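Local coordinates for protein NADH dehydrogenase, putative (Plasmodium falciparum, PDB 5JWC) that probably oxidises NADH through a bound FAD and passes the electrons to ubiquinone, as a type II NADH dehydrogenase at the membrane, at residues F63-L68 against V490-L495; T76-V81 against F506-K511; C82-R87 against L496-S501. All coordinates share one frame; numbering follows the deposited sequence.

Interaction 1: residues F63-L68 against V490-L495; sequences FTFTPL and VVYIQL. With FAD (flavin-adenine dinucleotide), chain C.
Tyr-492, on the helix 484-495, lies against Phe-65, Pro-67 and Leu-68, the run that leaves strand 62-64 and passes beside the flavin. From CB, which points at the other segment, its ring reaches from the helix to these three residues. CD1 meets the rim of the Phe-65 ring, 3.8 Å from Phe-65 CE2. CE1 reaches Pro-67, with CB of Pro-67 3.9 Å away, and at the tip Tyr-492 OH sits 3.4 Å from the same Pro-67 CB and 3.7 Å from FAD O4. One face of the ring carries a CH-pi contact: Leu-68 CD2 stands 4.3 Å from the centroid of the Tyr-492 ring and only 7° off its normal, so the methyl sits almost over the middle. Phe-65 offers its edge to the helix. Its CG lies anti to the backbone N (chi1 -161°), which sends the ring out to the helix end, where CE1 comes 3.5 Å from Leu-495 O, near the ring plane, and CZ touches Leu-495 CB. Phe-65 is also the centre of an inverse gamma turn, and this bend carries the chain from the strand into the 3-10 turn 66-68. On the flavin side, Thr-66 OG1 and FAD O2' share a hydrogen bond of 2.6 Å, and Pro-67 CA lies 3.5 Å from FAD N5. Thus the proline is held between the isoalloxazine and the tyrosine, and helix 484-495 contributes Tyr-492 to the wall of the FAD pocket. Trp-38 bonds to Thr-66 OG1 and meets the Phe-65 ring, Phe-505 of helix 499-515 packs on Tyr-492, and the backbone of Phe-65 pairs with Cys-82 where strand 62-64 runs antiparallel to strand 83-85.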
# COMPACT_ATOMS: atom_id res chain seq x y z
N PHE A 63 -11.50 -5.20 -9.06
CA PHE A 63 -12.82 -5.10 -8.43
C PHE A 63 -12.63 -4.67 -6.98
O PHE A 63 -11.70 -5.15 -6.33
CB PHE A 63 -13.56 -6.44 -8.52
CG PHE A 63 -14.63 -6.65 -7.46
CD1 PHE A 63 -15.91 -6.10 -7.61
CD2 PHE A 63 -14.37 -7.43 -6.32
CE1 PHE A 63 -16.91 -6.32 -6.65
CE2 PHE A 63 -15.35 -7.64 -5.36
CZ PHE A 63 -16.62 -7.08 -5.53
N THR A 64 -13.49 -3.79 -6.47
CA THR A 64 -13.42 -3.36 -5.08
C THR A 64 -14.55 -3.94 -4.25
O THR A 64 -15.73 -3.69 -4.55
CB THR A 64 -13.46 -1.83 -4.97
OG1 THR A 64 -12.35 -1.28 -5.68
CG2 THR A 64 -13.44 -1.37 -3.47
N PHE A 65 -14.20 -4.70 -3.23
CA PHE A 65 -15.19 -5.24 -2.30
C PHE A 65 -15.63 -4.13 -1.34
O PHE A 65 -15.18 -4.06 -0.19
CB PHE A 65 -14.62 -6.46 -1.55
CG PHE A 65 -15.68 -7.35 -0.92
CD1 PHE A 65 -16.25 -8.39 -1.63
CD2 PHE A 65 -16.09 -7.13 0.39
CE1 PHE A 65 -17.24 -9.20 -1.04
CE2 PHE A 65 -17.06 -7.93 0.98
CZ PHE A 65 -17.64 -8.96 0.26
N THR A 66 -16.52 -3.25 -1.81
CA THR A 66 -16.88 -2.02 -1.10
C THR A 66 -17.36 -2.16 0.36
O THR A 66 -17.07 -1.29 1.18
CB THR A 66 -17.96 -1.24 -1.87
OG1 THR A 66 -19.04 -2.11 -2.21
CG2 THR A 66 -17.38 -0.68 -3.18
N PRO A 67 -18.11 -3.23 0.70
CA PRO A 67 -18.57 -3.25 2.10
C PRO A 67 -17.46 -3.24 3.17
O PRO A 67 -17.74 -2.91 4.32
CB PRO A 67 -19.34 -4.57 2.20
CG PRO A 67 -19.82 -4.83 0.82
CD PRO A 67 -18.69 -4.35 -0.08
N LEU A 68 -16.23 -3.59 2.79
CA LEU A 68 -15.14 -3.69 3.76
C LEU A 68 -14.24 -2.47 3.78
O LEU A 68 -13.26 -2.41 4.55
CB LEU A 68 -14.32 -4.96 3.49
CG LEU A 68 -15.14 -6.22 3.75
CD1 LEU A 68 -14.35 -7.46 3.44
CD2 LEU A 68 -15.61 -6.26 5.25
N VAL A 490 -18.44 -14.93 9.80
CA VAL A 490 -19.05 -16.05 9.09
C VAL A 490 -19.77 -15.56 7.85
O VAL A 490 -19.68 -16.19 6.78
CB VAL A 490 -20.03 -16.83 9.99
CG1 VAL A 490 -20.87 -17.79 9.16
CG2 VAL A 490 -19.27 -17.60 11.06
N VAL A 491 -20.49 -14.45 7.97
CA VAL A 491 -21.20 -13.94 6.81
C VAL A 491 -20.19 -13.46 5.78
O VAL A 491 -20.20 -13.91 4.65
CB VAL A 491 -22.16 -12.79 7.16
CG1 VAL A 491 -22.64 -12.11 5.88
CG2 VAL A 491 -23.33 -13.31 7.98
N TYR A 492 -19.32 -12.55 6.17
CA TYR A 492 -18.43 -11.96 5.16
C TYR A 492 -17.46 -12.93 4.52
O TYR A 492 -17.17 -12.78 3.33
CB TYR A 492 -17.68 -10.76 5.75
CG TYR A 492 -18.50 -9.52 5.52
CD1 TYR A 492 -18.75 -9.09 4.23
CD2 TYR A 492 -19.08 -8.84 6.57
CE1 TYR A 492 -19.53 -7.98 3.99
CE2 TYR A 492 -19.87 -7.71 6.34
CZ TYR A 492 -20.09 -7.30 5.04
OH TYR A 492 -20.88 -6.19 4.79
N ILE A 493 -16.97 -13.94 5.24
CA ILE A 493 -16.01 -14.83 4.56
C ILE A 493 -16.70 -15.60 3.41
O ILE A 493 -16.05 -15.94 2.41
CB ILE A 493 -15.29 -15.79 5.55
CG1 ILE A 493 -14.04 -16.37 4.86
CG2 ILE A 493 -16.20 -16.89 6.07
CD1 ILE A 493 -13.04 -17.01 5.78
N GLN A 494 -18.01 -15.80 3.51
CA GLN A 494 -18.74 -16.46 2.43
C GLN A 494 -19.11 -15.51 1.29
O GLN A 494 -19.38 -15.95 0.18
CB GLN A 494 -20.01 -17.12 2.96
CG GLN A 494 -19.75 -18.19 3.99
CD GLN A 494 -21.04 -18.67 4.61
OE1 GLN A 494 -21.39 -18.29 5.73
NE2 GLN A 494 -21.77 -19.51 3.89
N LEU A 495 -19.14 -14.20 1.56
CA LEU A 495 -19.44 -13.24 0.50
C LEU A 495 -18.20 -12.88 -0.34
O LEU A 495 -18.34 -12.47 -1.50
CB LEU A 495 -20.07 -11.97 1.10
CG LEU A 495 -21.40 -12.24 1.83
CD1 LEU A 495 -21.98 -10.95 2.40
CD2 LEU A 495 -22.41 -12.93 0.90
PA FAD C . -19.45 -0.01 -8.75
O1A FAD C . -19.06 1.27 -8.06
O2A FAD C . -19.30 -1.23 -7.91
O5B FAD C . -18.64 -0.18 -10.12
C5B FAD C . -18.64 0.82 -11.12
C4B FAD C . -17.47 0.50 -12.04
O4B FAD C . -17.57 1.30 -13.20
C3B FAD C . -16.13 0.84 -11.37
O3B FAD C . -15.20 -0.17 -11.71
C2B FAD C . -15.70 2.11 -12.07
O2B FAD C . -14.30 2.21 -12.12
C1B FAD C . -16.30 1.87 -13.45
N9A FAD C . -16.51 3.07 -14.26
C8A FAD C . -16.88 4.33 -13.84
N7A FAD C . -16.97 5.11 -14.94
C5A FAD C . -16.67 4.38 -16.04
C6A FAD C . -16.61 4.71 -17.39
N6A FAD C . -16.97 5.92 -17.80
N1A FAD C . -16.28 3.73 -18.29
C2A FAD C . -16.00 2.44 -17.86
N3A FAD C . -16.05 2.13 -16.52
C4A FAD C . -16.37 3.09 -15.62
N1 FAD C . -23.90 -2.42 -0.73
C2 FAD C . -24.44 -3.47 -0.05
O2 FAD C . -25.31 -4.15 -0.58
N3 FAD C . -24.00 -3.80 1.22
C4 FAD C . -23.00 -3.09 1.83
O4 FAD C . -22.63 -3.42 2.97
C4X FAD C . -22.44 -2.02 1.15
N5 FAD C . -21.43 -1.27 1.72
C5X FAD C . -20.88 -0.21 1.02
C6 FAD C . -19.86 0.53 1.58
C7 FAD C . -19.29 1.60 0.90
C7M FAD C . -18.19 2.39 1.57
C8 FAD C . -19.74 1.93 -0.37
C8M FAD C . -19.14 3.08 -1.12
C9 FAD C . -20.77 1.18 -0.95
C9A FAD C . -21.34 0.11 -0.26
N10 FAD C . -22.35 -0.64 -0.82
C10 FAD C . -22.89 -1.70 -0.13
C1' FAD C . -22.91 -0.30 -2.17
C2' FAD C . -22.23 -0.95 -3.35
O2' FAD C . -20.86 -0.63 -3.32
C3' FAD C . -22.81 -0.34 -4.61
O3' FAD C . -24.22 -0.45 -4.61
C4' FAD C . -22.21 -1.09 -5.78
O4' FAD C . -20.88 -0.66 -5.88
C5' FAD C . -22.94 -0.85 -7.09
O5' FAD C . -22.33 -1.66 -8.07
P FAD C . -22.03 -1.05 -9.53
O1P FAD C . -21.47 -2.15 -10.41
O2P FAD C . -23.31 -0.44 -10.01
O3P FAD C . -20.97 0.15 -9.27

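Interaction 2: residues T76-V81 against F506-K511; sequences TLSVNV and FIDFIK. With 4W0 (5-fluoro-3-methyl-2-{4-[4-(trifluoromethoxy)benzyl]phenyl}quinolin-4(1H)-one), chain K; 4W0 (5-fluoro-3-methyl-2-{4-[4-(trifluoromethoxy)benzyl]phenyl}quinolin-4(1H)-one), chain L.
The start of the short helix 79-82 is joined to the C-terminal helix 499-515 by a buried carboxylate, that of Asp-508, which accepts hydrogen bonds from Ser-78, the residue just before that short helix. Asp-508 OD2 accepts twice from this one residue. Ser-78 N donates over 2.6 Å and arrives from above the carboxylate plane, 36° out of it. Ser-78 OG donates over 2.8 Å to the syn lone pair of Asp-508 OD2, on the side of the other oxygen. The hydroxyl can do this because chi1 of 62° places OG between its own backbone N and carbonyl carbon, close to the amide that makes the first bond. Two bonds from adjoining groups fix the serine's hydroxyl as well as its backbone, and the donors probably help stabilise the negative charge. In the fold, this ties the FAD-binding part of the chain to the C-terminal region, beside two bound molecules of the quinolone inhibitor. Leu-77 O lies 3.1 Å from C6 of the inhibitor molecule in chain L, while Val-79 CG2 packs on C12 of the molecule in chain K at 3.6 Å. An apolar patch borders the carboxylate. Leu-77 CD2 touches Asp-508 CB and lies over one face of the Phe-509 ring, toward its rim, in a CH-pi contact, 4.2 Å from the ring centroid and 23° off the normal. Thr-76 CG2 approaches the same ring obliquely, 4.1 Å from Phe-509 CE1, whereas Thr-76 OG1 turns to Glu-206 and Arg-517. Lys-489 makes a cation-pi contact with Phe-509, and Phe-505 meets it edge-to-face. Further along the helix, Lys-511 NZ bonds to His-504 of the second subunit.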
# COMPACT_ATOMS: atom_id res chain seq x y z
N THR A 76 -8.04 -2.28 10.03
CA THR A 76 -8.52 -3.57 10.52
C THR A 76 -8.34 -4.69 9.48
O THR A 76 -8.05 -5.84 9.82
CB THR A 76 -10.02 -3.49 10.94
OG1 THR A 76 -10.14 -2.69 12.13
CG2 THR A 76 -10.58 -4.87 11.23
N LEU A 77 -8.53 -4.36 8.20
CA LEU A 77 -8.28 -5.31 7.12
C LEU A 77 -7.37 -4.64 6.09
O LEU A 77 -7.29 -3.43 6.06
CB LEU A 77 -9.59 -5.74 6.47
CG LEU A 77 -10.59 -6.47 7.36
CD1 LEU A 77 -11.90 -6.67 6.59
CD2 LEU A 77 -10.02 -7.79 7.82
N SER A 78 -6.72 -5.43 5.25
CA SER A 78 -5.80 -4.89 4.25
C SER A 78 -6.39 -4.88 2.83
O SER A 78 -7.48 -5.42 2.58
CB SER A 78 -4.49 -5.68 4.25
OG SER A 78 -4.74 -7.03 3.88
N VAL A 79 -5.66 -4.26 1.91
CA VAL A 79 -6.12 -4.14 0.55
C VAL A 79 -6.31 -5.50 -0.12
O VAL A 79 -7.19 -5.65 -0.96
CB VAL A 79 -5.16 -3.25 -0.26
CG1 VAL A 79 -5.50 -3.28 -1.76
CG2 VAL A 79 -5.26 -1.83 0.24
N ASN A 80 -5.52 -6.50 0.26
CA ASN A 80 -5.69 -7.83 -0.36
C ASN A 80 -7.04 -8.48 -0.06
O ASN A 80 -7.50 -9.35 -0.82
CB ASN A 80 -4.54 -8.77 0.06
CG ASN A 80 -3.20 -8.34 -0.54
OD1 ASN A 80 -2.26 -8.02 0.17
ND2 ASN A 80 -3.13 -8.30 -1.87
N VAL A 81 -7.66 -8.10 1.06
CA VAL A 81 -8.99 -8.61 1.39
C VAL A 81 -10.04 -7.92 0.55
O VAL A 81 -11.05 -8.53 0.20
CB VAL A 81 -9.37 -8.39 2.90
CG1 VAL A 81 -10.74 -9.00 3.22
CG2 VAL A 81 -8.33 -8.98 3.80
N PHE A 506 -8.87 -14.08 6.89
CA PHE A 506 -8.53 -14.82 8.09
C PHE A 506 -7.20 -14.34 8.68
O PHE A 506 -7.08 -14.11 9.90
CB PHE A 506 -8.49 -16.32 7.77
CG PHE A 506 -8.10 -17.18 8.95
CD1 PHE A 506 -9.04 -17.55 9.88
CD2 PHE A 506 -6.80 -17.61 9.12
CE1 PHE A 506 -8.70 -18.35 10.97
CE2 PHE A 506 -6.45 -18.41 10.20
CZ PHE A 506 -7.40 -18.77 11.13
N ILE A 507 -6.19 -14.18 7.83
CA ILE A 507 -4.85 -13.78 8.28
C ILE A 507 -4.88 -12.40 8.93
O ILE A 507 -4.26 -12.17 9.97
CB ILE A 507 -3.82 -13.76 7.12
CG1 ILE A 507 -3.57 -15.18 6.59
CG2 ILE A 507 -2.51 -13.07 7.55
CD1 ILE A 507 -3.20 -16.19 7.66
N ASP A 508 -5.62 -11.47 8.32
CA ASP A 508 -5.71 -10.12 8.85
C ASP A 508 -6.28 -10.09 10.26
O ASP A 508 -5.85 -9.30 11.10
CB ASP A 508 -6.56 -9.24 7.93
CG ASP A 508 -5.75 -8.66 6.78
OD1 ASP A 508 -4.52 -8.93 6.71
OD2 ASP A 508 -6.34 -7.93 5.95
N PHE A 509 -7.26 -10.95 10.55
CA PHE A 509 -7.81 -10.96 11.91
C PHE A 509 -6.81 -11.57 12.89
O PHE A 509 -6.67 -11.07 14.00
CB PHE A 509 -9.16 -11.68 11.94
CG PHE A 509 -10.30 -10.79 11.51
CD1 PHE A 509 -10.58 -9.63 12.23
CD2 PHE A 509 -11.06 -11.08 10.39
CE1 PHE A 509 -11.60 -8.78 11.84
CE2 PHE A 509 -12.08 -10.26 10.01
CZ PHE A 509 -12.36 -9.10 10.73
N ILE A 510 -6.11 -12.63 12.49
CA ILE A 510 -4.99 -13.13 13.29
C ILE A 510 -3.95 -12.03 13.52
O ILE A 510 -3.50 -11.80 14.65
CB ILE A 510 -4.29 -14.33 12.65
CG1 ILE A 510 -5.27 -15.49 12.46
CG2 ILE A 510 -3.10 -14.78 13.52
CD1 ILE A 510 -5.86 -15.98 13.75
N LYS A 511 -3.57 -11.35 12.44
CA LYS A 511 -2.54 -10.32 12.50
C LYS A 511 -2.91 -9.21 13.48
O LYS A 511 -2.11 -8.79 14.30
CB LYS A 511 -2.29 -9.73 11.10
CG LYS A 511 -1.15 -8.69 11.03
CD LYS A 511 -1.63 -7.25 11.29
CE LYS A 511 -0.44 -6.27 11.41
NZ LYS A 511 0.28 -6.13 10.10
C1 4W0 K . 4.52 -5.15 -3.01
C2 4W0 K . 3.55 -4.15 -3.14
C3 4W0 K . 2.22 -4.44 -2.82
C4 4W0 K . 1.81 -5.71 -2.35
C5 4W0 K . 2.79 -6.70 -2.22
C6 4W0 K . 4.13 -6.43 -2.54
O1 4W0 K . -5.60 4.01 -6.96
C7 4W0 K . 0.37 -6.01 -2.01
C8 4W0 K . -0.61 -4.95 -2.15
C9 4W0 K . -0.15 -3.63 -2.66
C10 4W0 K . -1.00 -2.42 -2.80
C11 4W0 K . -1.57 -1.99 -1.60
C12 4W0 K . -2.36 -0.87 -1.59
C13 4W0 K . -2.52 -0.18 -2.76
C14 4W0 K . -1.92 -0.57 -3.96
C15 4W0 K . -1.14 -1.71 -3.97
O2 4W0 K . 0.01 -7.11 -1.62
N 4W0 K . 1.22 -3.37 -2.96
C16 4W0 K . -3.35 1.05 -2.64
C17 4W0 K . -3.93 1.78 -3.81
C18 4W0 K . -4.82 1.16 -4.68
C19 4W0 K . -5.38 1.90 -5.72
C20 4W0 K . -5.05 3.24 -5.89
C21 4W0 K . -4.17 3.85 -4.99
C22 4W0 K . -3.62 3.12 -3.95
C23 4W0 K . -2.06 -5.23 -1.79
F1 4W0 K . 2.44 -7.90 -1.79
C24 4W0 K . -5.35 3.70 -8.33
F2 4W0 K . -4.21 2.99 -8.38
F3 4W0 K . -5.18 4.82 -9.06
F4 4W0 K . -6.41 3.07 -8.90
C1 4W0 L . -4.94 -0.49 5.62
C2 4W0 L . -3.86 0.17 5.01
C3 4W0 L . -2.58 -0.43 5.09
C4 4W0 L . -2.36 -1.66 5.74
C5 4W0 L . -3.45 -2.30 6.33
C6 4W0 L . -4.73 -1.73 6.27
O1 4W0 L . 6.39 7.16 1.81
C7 4W0 L . -0.99 -2.28 5.80
C8 4W0 L . 0.12 -1.59 5.16
C9 4W0 L . -0.15 -0.30 4.49
C10 4W0 L . 0.86 0.48 3.74
C11 4W0 L . 1.40 -0.21 2.66
C12 4W0 L . 2.33 0.38 1.85
C13 4W0 L . 2.68 1.68 2.10
C14 4W0 L . 2.13 2.41 3.15
C15 4W0 L . 1.19 1.80 3.97
O2 4W0 L . -0.78 -3.33 6.37
N 4W0 L . -1.47 0.26 4.44
C16 4W0 L . 3.68 2.23 1.13
C17 4W0 L . 4.38 3.52 1.37
C18 4W0 L . 5.22 3.70 2.46
C19 4W0 L . 5.89 4.90 2.61
C20 4W0 L . 5.72 5.92 1.67
C21 4W0 L . 4.89 5.72 0.57
C22 4W0 L . 4.22 4.52 0.42
C23 4W0 L . 1.49 -2.23 5.22
F1 4W0 L . -3.27 -3.45 6.96
C24 4W0 L . 6.04 8.03 2.88
F2 4W0 L . 4.72 7.94 3.11
F3 4W0 L . 6.38 9.31 2.61
F4 4W0 L . 6.73 7.68 3.98

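Interaction 3: residues C82-R87 against L496-S501; sequences CTESIR and LLSWKS. With TRT (fragment of triton X-100), chain T; TRT (fragment of triton X-100), chain H.
Glu-84 OE1 accepts from two hydroxyls, Ser-498 OG at 2.7 Å and Ser-501 OG at 2.6 Å, and from a water, at the N-terminus of the helix 499-515. Ser-498 is the N-cap of that helix: its OG also accepts from Ser-501 N over a nearly straight bond, so the hydroxyl that caps the start of the helix also donates to Glu-84. Around the carboxylate the donors come from different directions. Ser-498 OG meets OE1 on the syn side, 20° out of the plane, while Ser-501 OG comes from above it, 53° out. The other oxygen, Glu-84 OE2, forms a salt bridge with Lys-500 NZ, a weak bond of 3.3 Å; the helix dipole would probably add to the stabilisation of the negative charge. Glu-84 gets there by bending at chi2 (-74°), which brings its end closer to the helix.

Lys-500, bent at chi2 and chi3, brings NZ to Thr-83 O on strand 83-85, donating at 2.8 Å, and also to Ser-501 OG; Asn-80 O takes another of its bonds. In the next layer Phe-41 and Phe-63 pack on Glu-84 and Leu-497. Water 2 closes the network, donating to Glu-84 OE1 at 2.7 Å and accepting from Leu-497 N at 2.8 Å.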
# COMPACT_ATOMS: atom_id res chain seq x y z
N CYS A 82 -9.78 -6.67 0.18
CA CYS A 82 -10.81 -5.80 -0.40
C CYS A 82 -10.78 -5.66 -1.93
O CYS A 82 -11.56 -4.88 -2.48
CB CYS A 82 -10.69 -4.40 0.19
SG CYS A 82 -10.85 -4.29 1.94
N THR A 83 -9.88 -6.36 -2.60
CA THR A 83 -9.77 -6.23 -4.06
C THR A 83 -9.65 -7.58 -4.75
O THR A 83 -9.29 -8.59 -4.14
CB THR A 83 -8.54 -5.39 -4.48
OG1 THR A 83 -7.39 -5.89 -3.80
CG2 THR A 83 -8.69 -3.91 -4.13
N GLU A 84 -9.98 -7.57 -6.04
CA GLU A 84 -9.67 -8.69 -6.93
C GLU A 84 -9.14 -8.11 -8.24
O GLU A 84 -9.74 -7.19 -8.79
CB GLU A 84 -10.90 -9.55 -7.24
CG GLU A 84 -11.65 -10.09 -6.03
CD GLU A 84 -10.91 -11.22 -5.33
OE1 GLU A 84 -11.44 -11.77 -4.34
OE2 GLU A 84 -9.80 -11.55 -5.77
N SER A 85 -8.03 -8.64 -8.74
CA SER A 85 -7.54 -8.22 -10.05
C SER A 85 -8.37 -8.84 -11.16
O SER A 85 -8.54 -10.05 -11.21
CB SER A 85 -6.07 -8.62 -10.23
OG SER A 85 -5.22 -7.78 -9.45
N ILE A 86 -8.88 -8.01 -12.06
CA ILE A 86 -9.74 -8.51 -13.13
C ILE A 86 -9.07 -9.61 -13.96
O ILE A 86 -9.69 -10.64 -14.25
CB ILE A 86 -10.16 -7.39 -14.07
CG1 ILE A 86 -10.92 -6.31 -13.29
CG2 ILE A 86 -11.05 -7.95 -15.19
CD1 ILE A 86 -12.15 -6.83 -12.57
N ARG A 87 -7.80 -9.42 -14.32
CA ARG A 87 -7.14 -10.39 -15.21
C ARG A 87 -7.05 -11.79 -14.62
O ARG A 87 -6.91 -12.76 -15.37
CB ARG A 87 -5.76 -9.90 -15.63
CG ARG A 87 -5.86 -8.69 -16.51
CD ARG A 87 -4.56 -8.34 -17.20
NE ARG A 87 -4.75 -7.15 -18.03
CZ ARG A 87 -5.33 -7.16 -19.24
NH1 ARG A 87 -5.77 -8.30 -19.78
NH2 ARG A 87 -5.46 -6.02 -19.91
N LEU A 496 -17.00 -13.06 0.21
CA LEU A 496 -15.79 -12.78 -0.55
C LEU A 496 -15.74 -13.67 -1.82
O LEU A 496 -16.23 -14.78 -1.81
CB LEU A 496 -14.56 -12.99 0.35
CG LEU A 496 -14.37 -11.93 1.43
CD1 LEU A 496 -13.25 -12.35 2.39
CD2 LEU A 496 -14.08 -10.54 0.80
N LEU A 497 -15.16 -13.16 -2.90
CA LEU A 497 -15.31 -13.80 -4.22
C LEU A 497 -14.14 -14.69 -4.65
O LEU A 497 -14.12 -15.17 -5.79
CB LEU A 497 -15.55 -12.73 -5.28
CG LEU A 497 -16.85 -11.97 -4.98
CD1 LEU A 497 -17.00 -10.82 -5.94
CD2 LEU A 497 -18.06 -12.91 -5.09
N SER A 498 -13.17 -14.91 -3.76
CA SER A 498 -12.07 -15.83 -4.07
C SER A 498 -11.48 -16.40 -2.79
O SER A 498 -11.61 -15.80 -1.72
CB SER A 498 -10.97 -15.13 -4.87
OG SER A 498 -10.29 -14.20 -4.05
N TRP A 499 -10.83 -17.55 -2.91
CA TRP A 499 -10.11 -18.14 -1.79
C TRP A 499 -8.93 -17.28 -1.34
O TRP A 499 -8.61 -17.25 -0.16
CB TRP A 499 -9.64 -19.56 -2.14
CG TRP A 499 -10.80 -20.50 -2.26
CD1 TRP A 499 -11.31 -21.05 -3.41
CD2 TRP A 499 -11.63 -20.97 -1.20
NE1 TRP A 499 -12.39 -21.84 -3.12
CE2 TRP A 499 -12.61 -21.81 -1.76
CE3 TRP A 499 -11.63 -20.77 0.19
CZ2 TRP A 499 -13.58 -22.45 -0.99
CZ3 TRP A 499 -12.59 -21.40 0.95
CH2 TRP A 499 -13.56 -22.23 0.36
N LYS A 500 -8.27 -16.61 -2.28
CA LYS A 500 -7.21 -15.66 -1.95
C LYS A 500 -7.71 -14.61 -0.93
O LYS A 500 -7.08 -14.37 0.09
CB LYS A 500 -6.69 -14.97 -3.23
CG LYS A 500 -5.54 -13.96 -3.01
CD LYS A 500 -6.06 -12.54 -2.72
CE LYS A 500 -6.91 -11.99 -3.89
NZ LYS A 500 -7.55 -10.68 -3.54
N SER A 501 -8.84 -13.99 -1.24
CA SER A 501 -9.38 -12.96 -0.35
C SER A 501 -9.77 -13.54 1.00
O SER A 501 -9.61 -12.89 2.03
CB SER A 501 -10.56 -12.28 -1.01
OG SER A 501 -10.12 -11.54 -2.14
O21 TRT T . -7.37 -21.63 -5.16
C20 TRT T . -6.04 -22.10 -5.22
C19 TRT T . -5.72 -22.96 -3.99
O18 TRT T . -5.80 -22.19 -2.76
C17 TRT T . -7.09 -22.18 -2.17
C16 TRT T . -6.98 -22.33 -0.62
O15 TRT T . -8.35 -22.28 -0.13
C12 TRT T . -8.53 -21.84 1.23
C13 TRT T . -8.01 -20.58 1.65
C14 TRT T . -8.21 -20.16 2.96
C11 TRT T . -9.25 -22.65 2.11
C10 TRT T . -9.44 -22.22 3.44
C9 TRT T . -8.94 -20.97 3.84
C6 TRT T . -9.12 -20.56 5.30
C8 TRT T . -9.19 -19.04 5.50
C7 TRT T . -10.35 -21.21 5.93
C5 TRT T . -7.84 -21.36 5.76
C1 TRT T . -6.58 -20.87 6.58
C2 TRT T . -6.05 -19.45 6.36
C4 TRT T . -6.95 -21.10 8.05
C3 TRT T . -5.44 -21.79 6.18
C25 TRT H . -13.77 -20.48 -6.32
O24 TRT H . -14.80 -20.18 -5.40
C23 TRT H . -14.70 -18.91 -4.75
C22 TRT H . -16.06 -18.26 -4.76
O21 TRT H . -16.97 -18.93 -3.81
C20 TRT H . -18.29 -18.44 -3.87
C19 TRT H . -19.26 -19.34 -3.09
O18 TRT H . -18.80 -19.47 -1.72
C17 TRT H . -19.80 -19.88 -0.80
C16 TRT H . -19.14 -20.74 0.33
O15 TRT H . -17.92 -20.05 0.75
C12 TRT H . -17.23 -20.60 1.88
C13 TRT H . -17.53 -21.90 2.35
C14 TRT H . -16.85 -22.41 3.46
C11 TRT H . -16.25 -19.83 2.53
C10 TRT H . -15.56 -20.35 3.64
C9 TRT H . -15.87 -21.64 4.09
C6 TRT H . -15.14 -22.20 5.32
C8 TRT H . -14.36 -23.46 4.90
C7 TRT H . -14.14 -21.16 5.81
C5 TRT H . -16.16 -22.63 6.45
C1 TRT H . -17.19 -21.63 7.15
C2 TRT H . -16.58 -21.09 8.44
C4 TRT H . -17.68 -20.44 6.32
C3 TRT H . -18.43 -22.45 7.49
O HOH W 1 -5.85 -8.36 -4.22
O HOH W 2 -13.63 -10.85 -3.14

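In the fold
Interactions 1, 2 and 3 cluster where the chain from Phe-63 to Arg-87 meets helices 484-495 and 499-515, consecutive in the C-terminal region, their centres about 10 to 13 Å apart. Interactions 1 and 3, the nearest two at about 10 Å between centres, share the antiparallel pair of strands 62-64 and 83-85, with Phe-63 N to Glu-84 O at 2.7 Å. Leu-68 joins interaction 1 to interaction 2, its CD1 3.9 Å from Val-81 CG1. Asn-80 O, 3.0 Å from Lys-500 NZ, links interactions 2 and 3. Interaction 1 reaches the flavin, interaction 2 borders the inhibitor molecules, and both interactions 2 and 3 touch the second subunit.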